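Polysaccharide Lyase Family 6 (Bacteroides cellulosilyticus, PDB 6QPS) is a calcium-binding family 6 polysaccharide lyase specific for mannuronic acid in alginate, which it probably cleaves by beta-elimination. Local coordinates at residues 32-37 with 57-62; 112-117 with 153-158. All coordinates share one frame; numbering follows the deposited sequence. Where two conformers were deposited one is given.

Contact 1. Residues 32-37 with 57-62; sequences PAMKQL and HNLKEI
Lys35 reaches the backbone of 57-62 because its CG stands anti to its own carbonyl carbon (chi1 -67°) and its chain then bends at chi3 (54°). The bend sets CE and NZ among the carbonyl groups near the corner of 57-62. Lys35 NZ gives a hydrogen bond to Leu59 O at 2.9 Å. The ammonium group approaches that oxygen 26° out of the carbonyl plane. NZ also donates to a water 2.8 Å away. The same water donates to Glu61 O at 3.0 Å, which links the ammonium group to a second carbonyl. Lys35 CE lies 3.3 Å from Glu61 O, while NZ reaches that oxygen through the water. The two carbonyl oxygens probably offset some of the repulsion from Lys60, whose NZ is 4.2 Å from Lys35 NZ.

Nearer the helix the contact turns apolar. Lys35 CG rests against Ile62 CD1 at 3.8 Å, so one lysine serves both the greasy and the polar part of the contact. In the conformer described here, Met34 also bends at chi3 and its CE comes 3.5 Å from Leu59 CD2, the two side chains crossing at about a right angle. A second Met34 conformer was also modelled, so this touch is less certain.

The contact packs helix 31-40 against the first part of the parallel beta-helix, consistent with an N-terminal cap, as in related lyases of this fold. Met34 also touches Phe26 of strand 23-26 and Leu51 of strand 48-51. Ile62 packs on Leu38 of the helix and on Leu90 and Leu92 of strand 90-95. Backbone hydrogen bonds join Lys60 and Ile62 to Arg91 in that parallel strand.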
loop_
_atom_site.group_PDB
_atom_site.type_symbol
_atom_site.label_atom_id
_atom_site.label_comp_id
_atom_site.label_asym_id
_atom_site.label_seq_id
_atom_site.Cartn_x
_atom_site.Cartn_y
_atom_site.Cartn_z
ATOM N N PRO A 32 -17.743 -27.573 12.193
ATOM C CA PRO A 32 -18.979 -27.004 12.723
ATOM C C PRO A 32 -18.828 -26.460 14.137
ATOM O O PRO A 32 -19.216 -25.316 14.403
ATOM C CB PRO A 32 -19.987 -28.161 12.634
ATOM C CG PRO A 32 -19.465 -29.024 11.512
ATOM C CD PRO A 32 -17.956 -28.922 11.595
ATOM N N ALA A 33 -18.248 -27.247 15.052
ATOM C CA ALA A 33 -18.078 -26.792 16.430
ATOM C C ALA A 33 -17.097 -25.628 16.508
ATOM O O ALA A 33 -17.253 -24.741 17.350
ATOM C CB ALA A 33 -17.593 -27.951 17.306
ATOM N N MET A 34 -16.077 -25.628 15.650
ATOM C CA MET A 34 -15.120 -24.527 15.626
ATOM C C MET A 34 -15.809 -23.224 15.249
ATOM O O MET A 34 -15.647 -22.201 15.931
ATOM C CB MET A 34 -13.996 -24.849 14.633
ATOM C CG MET A 34 -12.891 -23.791 14.543
ATOM S SD MET A 34 -11.782 -24.044 13.127
ATOM C CE MET A 34 -12.800 -23.423 11.781
ATOM N N LYS A 35 -16.571 -23.243 14.150
ATOM C CA LYS A 35 -17.294 -22.046 13.726
ATOM C C LYS A 35 -18.266 -21.570 14.800
ATOM O O LYS A 35 -18.395 -20.362 15.036
ATOM C CB LYS A 35 -18.051 -22.337 12.430
ATOM C CG LYS A 35 -17.163 -22.589 11.223
ATOM C CD LYS A 35 -17.922 -23.167 10.036
ATOM C CE LYS A 35 -19.130 -22.335 9.636
ATOM N NZ LYS A 35 -19.807 -22.895 8.427
ATOM N N GLN A 36 -18.946 -22.490 15.478
ATOM C CA GLN A 36 -19.924 -22.064 16.474
ATOM C C GLN A 36 -19.254 -21.325 17.620
ATOM O O GLN A 36 -19.750 -20.288 18.073
ATOM C CB GLN A 36 -20.683 -23.267 17.008
ATOM C CG GLN A 36 -21.735 -23.762 16.081
ATOM C CD GLN A 36 -21.832 -25.274 16.115
ATOM O OE1 GLN A 36 -21.392 -25.906 17.065
ATOM N NE2 GLN A 36 -22.398 -25.858 15.078
ATOM N N LEU A 37 -18.117 -21.835 18.100
ATOM C CA LEU A 37 -17.444 -21.207 19.228
ATOM C C LEU A 37 -16.878 -19.851 18.832
ATOM O O LEU A 37 -17.030 -18.863 19.567
ATOM C CB LEU A 37 -16.339 -22.116 19.759
ATOM C CG LEU A 37 -15.506 -21.545 20.900
ATOM C CD1 LEU A 37 -16.358 -21.192 22.103
ATOM C CD2 LEU A 37 -14.433 -22.587 21.301
ATOM N N HIS A 57 -11.478 -27.211 5.050
ATOM C CA HIS A 57 -12.080 -26.892 3.765
ATOM C C HIS A 57 -13.456 -26.266 3.956
ATOM O O HIS A 57 -14.236 -26.692 4.813
ATOM C CB HIS A 57 -12.261 -28.149 2.905
ATOM C CG HIS A 57 -10.985 -28.732 2.385
ATOM N ND1 HIS A 57 -10.310 -28.213 1.301
ATOM C CD2 HIS A 57 -10.269 -29.807 2.793
ATOM C CE1 HIS A 57 -9.227 -28.934 1.072
ATOM N NE2 HIS A 57 -9.187 -29.919 1.953
ATOM N N ASN A 58 -13.751 -25.258 3.137
ATOM C CA ASN A 58 -15.113 -24.737 2.974
ATOM C C ASN A 58 -15.737 -24.312 4.305
ATOM O O ASN A 58 -16.832 -24.756 4.678
ATOM C CB ASN A 58 -16.003 -25.747 2.243
ATOM C CG ASN A 58 -15.546 -25.998 0.822
ATOM O OD1 ASN A 58 -15.334 -25.059 0.051
ATOM N ND2 ASN A 58 -15.373 -27.264 0.472
ATOM N N LEU A 59 -15.047 -23.405 5.003
ATOM C CA LEU A 59 -15.632 -22.833 6.209
ATOM C C LEU A 59 -16.871 -22.013 5.880
ATOM O O LEU A 59 -17.752 -21.851 6.729
ATOM C CB LEU A 59 -14.619 -21.947 6.931
ATOM C CG LEU A 59 -13.334 -22.600 7.431
ATOM C CD1 LEU A 59 -12.439 -21.554 8.137
ATOM C CD2 LEU A 59 -13.631 -23.748 8.366
ATOM N N LYS A 60 -16.949 -21.471 4.672
ATOM C CA LYS A 60 -18.119 -20.702 4.226
ATOM C C LYS A 60 -18.322 -19.513 5.172
ATOM O O LYS A 60 -17.345 -18.832 5.516
ATOM C CB LYS A 60 -19.321 -21.622 4.046
ATOM C CG LYS A 60 -19.141 -22.662 2.932
ATOM C CD LYS A 60 -20.280 -23.676 2.904
ATOM C CE LYS A 60 -20.223 -24.601 4.117
ATOM N NZ LYS A 60 -21.481 -24.572 4.926
ATOM N N GLU A 61 -19.557 -19.220 5.580
ATOM C CA GLU A 61 -19.818 -18.055 6.414
ATOM C C GLU A 61 -19.344 -18.363 7.828
ATOM O O GLU A 61 -19.863 -19.286 8.477
ATOM C CB GLU A 61 -21.303 -17.708 6.395
ATOM C CG GLU A 61 -21.799 -17.186 5.046
ATOM C CD GLU A 61 -23.146 -16.501 5.144
ATOM O OE1 GLU A 61 -23.558 -15.861 4.155
ATOM O OE2 GLU A 61 -23.797 -16.608 6.206
ATOM N N ILE A 62 -18.361 -17.602 8.301
ATOM C CA ILE A 62 -17.786 -17.796 9.629
ATOM C C ILE A 62 -17.556 -16.434 10.270
ATOM O O ILE A 62 -17.072 -15.498 9.622
ATOM C CB ILE A 62 -16.498 -18.645 9.575
ATOM C CG1 ILE A 62 -15.834 -18.749 10.950
ATOM C CG2 ILE A 62 -15.515 -18.074 8.545
ATOM C CD1 ILE A 62 -14.653 -19.734 10.992
HETATM O O HOH W 1 -21.736 -21.279 7.147
#

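Contact 2. Residues 112-117 with 153-158; sequences IGHDMI and DEYWVG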
loop_
_atom_site.group_PDB
_atom_site.type_symbol
_atom_site.label_atom_id
_atom_site.label_comp_id
_atom_site.label_asym_id
_atom_site.label_seq_id
_atom_site.Cartn_x
_atom_site.Cartn_y
_atom_site.Cartn_z
ATOM N N ILE A 112 -16.874 -16.031 -0.960
ATOM C CA ILE A 112 -18.205 -16.401 -1.432
ATOM C C ILE A 112 -18.780 -15.296 -2.302
ATOM O O ILE A 112 -19.273 -15.545 -3.409
ATOM C CB ILE A 112 -19.122 -16.777 -0.252
ATOM C CG1 ILE A 112 -18.715 -18.166 0.272
ATOM C CG2 ILE A 112 -20.592 -16.794 -0.717
ATOM C CD1 ILE A 112 -19.431 -18.572 1.545
ATOM N N GLY A 113 -18.719 -14.065 -1.822
ATOM C CA GLY A 113 -19.103 -12.923 -2.627
ATOM C C GLY A 113 -17.926 -12.007 -2.924
ATOM O O GLY A 113 -16.978 -12.409 -3.600
ATOM N N HIS A 114 -17.990 -10.768 -2.437
ATOM C CA HIS A 114 -17.004 -9.742 -2.772
ATOM C C HIS A 114 -15.812 -9.726 -1.832
ATOM O O HIS A 114 -14.731 -9.318 -2.255
ATOM C CB HIS A 114 -17.680 -8.355 -2.731
ATOM C CG HIS A 114 -16.833 -7.237 -3.272
ATOM N ND1 HIS A 114 -15.961 -6.508 -2.492
ATOM C CD2 HIS A 114 -16.737 -6.720 -4.522
ATOM C CE1 HIS A 114 -15.350 -5.604 -3.241
ATOM N NE2 HIS A 114 -15.812 -5.704 -4.474
ATOM N N ASP A 115 -15.980 -10.139 -0.573
ATOM C CA ASP A 115 -14.997 -9.877 0.480
ATOM C C ASP A 115 -14.657 -11.168 1.210
ATOM O O ASP A 115 -15.513 -11.752 1.879
ATOM C CB ASP A 115 -15.535 -8.818 1.456
ATOM C CG ASP A 115 -16.026 -7.580 0.742
ATOM O OD1 ASP A 115 -15.203 -6.956 0.050
ATOM O OD2 ASP A 115 -17.236 -7.261 0.841
ATOM N N MET A 116 -13.399 -11.599 1.123
ATOM C CA MET A 116 -13.022 -12.864 1.741
ATOM C C MET A 116 -12.923 -12.739 3.259
ATOM O O MET A 116 -13.527 -13.533 3.992
ATOM C CB MET A 116 -11.718 -13.391 1.149
ATOM C CG MET A 116 -11.434 -14.835 1.545
ATOM S SD MET A 116 -9.971 -15.558 0.754
ATOM C CE MET A 116 -8.664 -14.749 1.670
ATOM N N ILE A 117 -12.155 -11.757 3.742
ATOM C CA ILE A 117 -11.949 -11.480 5.170
ATOM C C ILE A 117 -12.282 -10.001 5.393
ATOM O O ILE A 117 -11.697 -9.123 4.740
ATOM C CB ILE A 117 -10.502 -11.763 5.614
ATOM C CG1 ILE A 117 -10.111 -13.214 5.324
ATOM C CG2 ILE A 117 -10.307 -11.405 7.093
ATOM C CD1 ILE A 117 -8.626 -13.514 5.606
ATOM N N ASP A 153 -14.630 -9.970 -9.296
ATOM C CA ASP A 153 -13.959 -9.075 -8.365
ATOM C C ASP A 153 -14.073 -9.650 -6.968
ATOM O O ASP A 153 -15.173 -9.998 -6.522
ATOM C CB ASP A 153 -14.672 -7.720 -8.400
ATOM C CG ASP A 153 -13.737 -6.552 -8.266
ATOM O OD1 ASP A 153 -12.510 -6.757 -8.186
ATOM O OD2 ASP A 153 -14.247 -5.412 -8.249
ATOM N N GLU A 154 -12.950 -9.738 -6.271
ATOM C CA GLU A 154 -12.983 -10.139 -4.869
ATOM C C GLU A 154 -11.819 -9.485 -4.135
ATOM O O GLU A 154 -10.730 -9.338 -4.698
ATOM C CB GLU A 154 -12.976 -11.670 -4.658
ATOM C CG GLU A 154 -11.760 -12.395 -5.216
ATOM C CD GLU A 154 -11.899 -13.919 -5.242
ATOM O OE1 GLU A 154 -12.936 -14.469 -4.784
ATOM O OE2 GLU A 154 -10.951 -14.568 -5.727
ATOM N N TYR A 155 -12.066 -9.046 -2.902
ATOM C CA TYR A 155 -11.059 -8.365 -2.103
ATOM C C TYR A 155 -10.611 -9.302 -0.990
ATOM O O TYR A 155 -11.448 -9.906 -0.311
ATOM C CB TYR A 155 -11.629 -7.082 -1.468
ATOM C CG TYR A 155 -11.923 -5.905 -2.380
ATOM C CD1 TYR A 155 -11.985 -6.025 -3.759
ATOM C CD2 TYR A 155 -12.142 -4.648 -1.827
ATOM C CE1 TYR A 155 -12.245 -4.920 -4.571
ATOM C CE2 TYR A 155 -12.406 -3.563 -2.606
ATOM C CZ TYR A 155 -12.485 -3.680 -3.979
ATOM O OH TYR A 155 -12.782 -2.585 -4.764
ATOM N N TRP A 156 -9.303 -9.383 -0.728
ATOM C CA TRP A 156 -8.817 -10.348 0.260
ATOM C C TRP A 156 -9.102 -9.905 1.699
ATOM O O TRP A 156 -9.725 -10.643 2.470
ATOM C CB TRP A 156 -7.336 -10.666 0.031
ATOM C CG TRP A 156 -7.132 -11.687 -1.086
ATOM C CD1 TRP A 156 -8.110 -12.308 -1.828
ATOM C CD2 TRP A 156 -5.881 -12.191 -1.573
ATOM N NE1 TRP A 156 -7.536 -13.139 -2.757
ATOM C CE2 TRP A 156 -6.173 -13.110 -2.592
ATOM C CE3 TRP A 156 -4.545 -11.950 -1.246
ATOM C CZ2 TRP A 156 -5.176 -13.789 -3.283
ATOM C CZ3 TRP A 156 -3.556 -12.660 -1.913
ATOM C CH2 TRP A 156 -3.876 -13.555 -2.915
ATOM N N VAL A 157 -8.657 -8.705 2.069
ATOM C CA VAL A 157 -8.793 -8.176 3.427
ATOM C C VAL A 157 -9.414 -6.780 3.377
ATOM O O VAL A 157 -8.929 -5.899 2.658
ATOM C CB VAL A 157 -7.434 -8.127 4.152
ATOM C CG1 VAL A 157 -7.604 -7.611 5.579
ATOM C CG2 VAL A 157 -6.766 -9.477 4.143
ATOM N N GLY A 158 -10.505 -6.596 4.123
ATOM C CA GLY A 158 -11.130 -5.297 4.270
ATOM C C GLY A 158 -11.016 -4.772 5.691
ATOM O O GLY A 158 -11.599 -5.337 6.627
HETATM O O HOH W 2 -14.981 -3.709 -6.324
HETATM O O HOH W 3 -12.195 -8.482 2.091
#
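Ile117 O is gripped by two donors, Gly158 N at 2.9 Å and a water at 2.8 Å. Val157 CA adds a C-H...O contact. The same water donates to Tyr155 O, which also takes a nearly straight bond from Met116 N at 3.0 Å. Tyr155 N in turn binds His114 O at 2.8 Å. These bonds form a parallel ladder between neighbouring coils.

The His114 ring meets Tyr155 edge to face, with planes 54° apart. Its CE1 stands 3.2 Å above the tyrosine plane, over the ring centre. His114 CG is anti to the backbone N (chi1 -171°), which swings the imidazole over Tyr155. His114 ND1 donates to Asp115 OD1 at 2.7 Å, which fixes the ring's rotation. A second water joins His114 NE2, Asp153 OD2 and Tyr155 OH. The hydroxyl is also hydrogen-bonded to Arg216. Replacing Tyr155 by alanine would probably leave Arg216 and the water without the hydroxyl, and the His114 edge without a ring face. Met116 CE lies over one face of the Trp156 ring, and SD sits obliquely 5.1 Å from the centroid of its five-membered ring, a Met-aromatic contact.

The Tyr155 side chain is about 10 Å from the bound calcium. Strands 115-118 and 155-159 belong to successive coils of the beta-helix and stack in parallel. Backbone bonds run from Met116 to Leu92 and from Trp156 to Leu179, in the flanking coils.

How the contacts relate
Contact 1 is partly buried and lies at the N-terminal end, its centre about 30 Å from the centre of the chain. Contact 2 is buried, about 17 Å from that centre and nearer the calcium. The first joins a helix to a strand corner, through apolar side chains and a lysine that bonds to a backbone carbonyl. The second joins two parallel strands, mainly through backbone bonds, with aromatic and sulfur contacts added. Strand 90-95 lies between them: Ile62 of contact 1 and Ile117 of contact 2 both pack on Leu92. The contacts also touch directly, with Ile112 CD1 3.7 Å from Lys60 CA. Their centres are about 17 Å apart.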